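Local coordinates for ECXA (Escherichia coli, PDB 4L63), which probably acts as a zinc-dependent metallopeptidase and carries a bound zinc ion, at residues V186-M199 with G225-M237. Numbering follows the deposited sequence.
Sequences VARCRLLNQAPSIM and GPSRNDIEGVRVM
Gln-194 and Asn-229 lock their amides together, planes 73° apart, where the loop 186-199 wraps the first turns of helix 228-239. Gln-194 CG sits between its backbone N and carbonyl carbon (chi1 50°), the chain then running extended to Asn-229. Gln-194 OE1 takes the backbone N of Asn-229 at 2.9 Å. Its NE2 donates to Asn-229 OD1 at 2.8 Å, from above the carbonyl plane. Arg-228 NH1 reaches that oxygen from the opposite face. Asn-229 ND2 donates almost straight (169°) to Cys-189 O and also to Lys-10 O; bonds on both oxygen and nitrogen fix this amide's rotation. An amide suits each place because it both gives and accepts.

At the loop's other end, Asp-230 OD2 receives Ile-198 N on the syn lone pair at 2.9 Å and also Ser-227 N, in a capping box. Ser-197 OG accepts Met-199 N in an ST turn; its distance to Asp-230 OD1 is implausibly short and doubtful. Small Ala-187 lets the loop press closely, its CB 3.7 Å from Gly-233 N.

The looser side, around partly exposed Leu-192 and Arg-228, faces solvent and a chain of another protein; the Arg-228 guanidinium also bonds Ser-251. Strand 12-16 packs against Val-186, Asn-229 and Asp-230, helix 207-215 touches Ala-195, and Met-199, consistent with the Met-turn of metzincins, lies against zinc ligands His-160 and His-164 of helix 146-165.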
loop_
_atom_site.group_PDB
_atom_site.type_symbol
_atom_site.label_atom_id
_atom_site.label_comp_id
_atom_site.label_asym_id
_atom_site.label_seq_id
_atom_site.Cartn_x
_atom_site.Cartn_y
_atom_site.Cartn_z
ATOM N N VAL A 186 5.884 -13.546 -2.896
ATOM C CA VAL A 186 5.888 -13.287 -1.463
ATOM C C VAL A 186 6.239 -11.819 -1.195
ATOM O O VAL A 186 6.829 -11.144 -2.044
ATOM C CB VAL A 186 6.885 -14.201 -0.721
ATOM C CG1 VAL A 186 6.453 -15.667 -0.835
ATOM C CG2 VAL A 186 8.295 -14.032 -1.289
ATOM N N ALA A 187 5.853 -11.340 -0.016
ATOM C CA ALA A 187 6.361 -10.074 0.516
ATOM C C ALA A 187 6.149 -8.884 -0.416
ATOM O O ALA A 187 6.980 -7.973 -0.455
ATOM C CB ALA A 187 7.858 -10.214 0.844
ATOM N N ARG A 188 5.049 -8.885 -1.166
ATOM C CA ARG A 188 4.813 -7.800 -2.122
ATOM C C ARG A 188 4.826 -6.430 -1.456
ATOM O O ARG A 188 4.216 -6.224 -0.398
ATOM C CB ARG A 188 3.483 -7.987 -2.839
ATOM C CG ARG A 188 3.079 -6.768 -3.665
ATOM C CD ARG A 188 1.658 -6.928 -4.143
ATOM N NE ARG A 188 1.589 -8.035 -5.085
ATOM C CZ ARG A 188 0.533 -8.303 -5.844
ATOM N NH1 ARG A 188 0.568 -9.326 -6.691
ATOM N NH2 ARG A 188 -0.548 -7.537 -5.765
ATOM N N CYS A 189 5.520 -5.494 -2.088
ATOM C CA CYS A 189 5.459 -4.112 -1.649
ATOM C C CYS A 189 5.711 -3.205 -2.833
ATOM O O CYS A 189 6.842 -3.066 -3.296
ATOM C CB CYS A 189 6.461 -3.842 -0.537
ATOM S SG CYS A 189 6.371 -2.111 0.026
ATOM N N ARG A 190 4.631 -2.626 -3.347
ATOM C CA ARG A 190 4.730 -1.696 -4.465
ATOM C C ARG A 190 4.796 -0.250 -4.011
ATOM O O ARG A 190 5.213 0.620 -4.775
ATOM C CB ARG A 190 3.543 -1.872 -5.408
ATOM C CG ARG A 190 3.581 -3.194 -6.165
ATOM C CD ARG A 190 2.242 -3.444 -6.824
ATOM N NE ARG A 190 1.202 -3.629 -5.817
ATOM C CZ ARG A 190 -0.025 -4.055 -6.090
ATOM N NH1 ARG A 190 -0.360 -4.341 -7.340
ATOM N NH2 ARG A 190 -0.911 -4.199 -5.114
ATOM N N LEU A 191 4.391 0.009 -2.771
ATOM C CA LEU A 191 4.327 1.404 -2.285
ATOM C C LEU A 191 5.668 2.018 -1.890
ATOM O O LEU A 191 5.788 3.239 -1.825
ATOM C CB LEU A 191 3.361 1.496 -1.100
ATOM C CG LEU A 191 1.879 1.361 -1.471
ATOM C CD1 LEU A 191 1.019 1.186 -0.215
ATOM C CD2 LEU A 191 1.424 2.597 -2.239
ATOM N N LEU A 192 6.675 1.196 -1.627
ATOM C CA LEU A 192 7.971 1.744 -1.190
ATOM C C LEU A 192 9.005 1.643 -2.310
ATOM O O LEU A 192 9.293 0.545 -2.793
ATOM C CB LEU A 192 8.469 1.015 0.067
ATOM C CG LEU A 192 7.635 1.229 1.338
ATOM C CD1 LEU A 192 8.106 0.327 2.492
ATOM C CD2 LEU A 192 7.651 2.675 1.775
ATOM N N ASN A 193 9.549 2.781 -2.743
ATOM C CA ASN A 193 10.563 2.743 -3.793
ATOM C C ASN A 193 11.837 2.088 -3.260
ATOM O O ASN A 193 12.114 2.131 -2.057
ATOM C CB ASN A 193 10.868 4.142 -4.344
ATOM C CG ASN A 193 11.705 4.092 -5.628
ATOM O OD1 ASN A 193 11.558 3.181 -6.454
ATOM N ND2 ASN A 193 12.591 5.066 -5.793
ATOM N N GLN A 194 12.588 1.461 -4.161
ATOM C CA GLN A 194 13.729 0.627 -3.802
ATOM C C GLN A 194 14.462 0.198 -5.076
ATOM O O GLN A 194 13.954 0.371 -6.191
ATOM C CB GLN A 194 13.281 -0.610 -3.013
ATOM C CG GLN A 194 12.133 -1.373 -3.675
ATOM C CD GLN A 194 11.620 -2.529 -2.835
ATOM O OE1 GLN A 194 12.238 -3.599 -2.769
ATOM N NE2 GLN A 194 10.500 -2.308 -2.156
ATOM N N ALA A 195 15.642 -0.380 -4.910
ATOM C CA ALA A 195 16.423 -0.879 -6.041
ATOM C C ALA A 195 15.762 -2.109 -6.659
ATOM O O ALA A 195 14.978 -2.787 -5.997
ATOM C CB ALA A 195 17.843 -1.208 -5.592
ATOM N N PRO A 196 16.073 -2.403 -7.933
ATOM C CA PRO A 196 15.607 -3.683 -8.487
ATOM C C PRO A 196 16.100 -4.884 -7.676
ATOM O O PRO A 196 17.172 -4.831 -7.055
ATOM C CB PRO A 196 16.204 -3.701 -9.905
ATOM C CG PRO A 196 17.303 -2.667 -9.887
ATOM C CD PRO A 196 16.831 -1.613 -8.918
ATOM N N SER A 197 15.310 -5.954 -7.673
ATOM C CA SER A 197 15.694 -7.186 -6.994
ATOM C C SER A 197 16.965 -7.757 -7.614
ATOM O O SER A 197 17.185 -7.645 -8.815
ATOM C CB SER A 197 14.563 -8.215 -7.072
ATOM O OG SER A 197 14.949 -9.457 -6.506
ATOM N N ILE A 198 17.803 -8.364 -6.784
ATOM C CA ILE A 198 18.989 -9.038 -7.276
ATOM C C ILE A 198 18.601 -10.431 -7.791
ATOM O O ILE A 198 19.434 -11.166 -8.329
ATOM C CB ILE A 198 20.071 -9.119 -6.174
ATOM C CG1 ILE A 198 21.443 -9.442 -6.785
ATOM C CG2 ILE A 198 19.639 -10.078 -5.065
ATOM C CD1 ILE A 198 22.611 -9.178 -5.855
ATOM N N MET A 199 17.321 -10.776 -7.649
ATOM C CA MET A 199 16.811 -12.047 -8.175
ATOM C C MET A 199 16.076 -11.871 -9.500
ATOM O O MET A 199 15.278 -12.731 -9.887
ATOM C CB MET A 199 15.881 -12.717 -7.167
ATOM C CG MET A 199 16.496 -12.901 -5.794
ATOM S SD MET A 199 18.039 -13.842 -5.891
ATOM C CE MET A 199 17.456 -15.434 -6.509
ATOM N N GLY A 225 23.362 -5.746 -4.088
ATOM C CA GLY A 225 22.906 -6.476 -2.923
ATOM C C GLY A 225 21.411 -6.724 -2.962
ATOM O O GLY A 225 20.721 -6.207 -3.840
ATOM N N PRO A 226 20.904 -7.509 -1.999
ATOM C CA PRO A 226 19.473 -7.801 -1.889
ATOM C C PRO A 226 18.680 -6.513 -1.721
ATOM O O PRO A 226 19.107 -5.648 -0.964
ATOM C CB PRO A 226 19.375 -8.658 -0.621
ATOM C CG PRO A 226 20.778 -9.096 -0.316
ATOM C CD PRO A 226 21.667 -8.030 -0.853
ATOM N N SER A 227 17.556 -6.378 -2.415
ATOM C CA SER A 227 16.710 -5.203 -2.232
ATOM C C SER A 227 15.908 -5.312 -0.942
ATOM O O SER A 227 15.939 -6.347 -0.279
ATOM C CB SER A 227 15.758 -5.043 -3.411
ATOM O OG SER A 227 14.804 -6.097 -3.396
ATOM N N ARG A 228 15.183 -4.249 -0.590
ATOM C CA ARG A 228 14.284 -4.308 0.560
ATOM C C ARG A 228 13.325 -5.487 0.434
ATOM O O ARG A 228 13.156 -6.261 1.375
ATOM C CB ARG A 228 13.473 -3.019 0.716
ATOM C CG ARG A 228 12.561 -3.055 1.943
ATOM C CD ARG A 228 11.178 -2.503 1.639
ATOM N NE ARG A 228 10.272 -2.602 2.781
ATOM C CZ ARG A 228 9.262 -3.468 2.855
ATOM N NH1 ARG A 228 9.030 -4.314 1.847
ATOM N NH2 ARG A 228 8.483 -3.483 3.930
ATOM N N ASN A 229 12.706 -5.638 -0.731
ATOM C CA ASN A 229 11.745 -6.724 -0.905
ATOM C C ASN A 229 12.420 -8.099 -0.907
ATOM O O ASN A 229 11.830 -9.073 -0.431
ATOM C CB ASN A 229 10.922 -6.529 -2.183
ATOM C CG ASN A 229 9.908 -5.403 -2.047
ATOM O OD1 ASN A 229 9.834 -4.760 -1.005
ATOM N ND2 ASN A 229 9.114 -5.174 -3.085
ATOM N N ASP A 230 13.640 -8.184 -1.438
ATOM C CA ASP A 230 14.405 -9.436 -1.377
ATOM C C ASP A 230 14.568 -9.894 0.073
ATOM O O ASP A 230 14.395 -11.072 0.393
ATOM C CB ASP A 230 15.791 -9.271 -2.009
ATOM C CG ASP A 230 15.748 -9.184 -3.521
ATOM O OD1 ASP A 230 14.762 -9.652 -4.133
ATOM O OD2 ASP A 230 16.716 -8.642 -4.099
ATOM N N ILE A 231 14.906 -8.948 0.942
ATOM C CA ILE A 231 15.112 -9.232 2.361
ATOM C C ILE A 231 13.807 -9.680 3.020
ATOM O O ILE A 231 13.783 -10.657 3.761
ATOM C CB ILE A 231 15.672 -7.997 3.104
ATOM C CG1 ILE A 231 17.061 -7.632 2.575
ATOM C CG2 ILE A 231 15.705 -8.234 4.600
ATOM C CD1 ILE A 231 18.108 -8.731 2.741
ATOM N N GLU A 232 12.718 -8.971 2.741
ATOM C CA GLU A 232 11.413 -9.361 3.264
ATOM C C GLU A 232 10.969 -10.725 2.722
ATOM O O GLU A 232 10.278 -11.480 3.417
ATOM C CB GLU A 232 10.364 -8.296 2.932
ATOM C CG GLU A 232 10.555 -7.003 3.706
ATOM C CD GLU A 232 10.670 -7.238 5.200
ATOM O OE1 GLU A 232 9.778 -7.898 5.774
ATOM O OE2 GLU A 232 11.657 -6.765 5.799
ATOM N N GLY A 233 11.366 -11.029 1.486
ATOM C CA GLY A 233 11.063 -12.313 0.879
ATOM C C GLY A 233 11.672 -13.451 1.685
ATOM O O GLY A 233 11.014 -14.455 1.960
ATOM N N VAL A 234 12.933 -13.292 2.072
ATOM C CA VAL A 234 13.610 -14.323 2.861
ATOM C C VAL A 234 13.012 -14.431 4.268
ATOM O O VAL A 234 12.910 -15.531 4.814
ATOM C CB VAL A 234 15.132 -14.064 2.929
ATOM C CG1 VAL A 234 15.825 -15.081 3.842
ATOM C CG2 VAL A 234 15.729 -14.137 1.528
ATOM N N ARG A 235 12.605 -13.304 4.855
ATOM C CA ARG A 235 11.881 -13.341 6.133
ATOM C C ARG A 235 10.640 -14.223 6.058
ATOM O O ARG A 235 10.319 -14.934 7.006
ATOM C CB ARG A 235 11.458 -11.944 6.581
ATOM C CG ARG A 235 12.567 -11.125 7.158
ATOM C CD ARG A 235 12.047 -9.923 7.939
ATOM N NE ARG A 235 13.176 -9.237 8.554
ATOM C CZ ARG A 235 13.782 -9.661 9.657
ATOM N NH1 ARG A 235 13.354 -10.759 10.268
ATOM N NH2 ARG A 235 14.814 -8.989 10.154
ATOM N N VAL A 236 9.934 -14.158 4.935
ATOM C CA VAL A 236 8.808 -15.047 4.695
ATOM C C VAL A 236 9.272 -16.504 4.607
ATOM O O VAL A 236 8.674 -17.388 5.228
ATOM C CB VAL A 236 8.056 -14.662 3.411
ATOM C CG1 VAL A 236 7.027 -15.721 3.059
ATOM C CG2 VAL A 236 7.381 -13.295 3.595
ATOM N N MET A 237 10.351 -16.741 3.859
ATOM C CA MET A 237 10.874 -18.097 3.662
ATOM C C MET A 237 11.424 -18.670 4.960
ATOM O O MET A 237 11.514 -19.889 5.107
ATOM C CB MET A 237 11.970 -18.125 2.592
ATOM C CG MET A 237 11.522 -17.658 1.196
ATOM S SD MET A 237 9.975 -18.393 0.620
ATOM C CE MET A 237 10.444 -20.115 0.436
HETATM O O HOH W 1 13.166 -4.861 -5.147
HETATM O O HOH W 2 19.567 -4.523 -5.797
#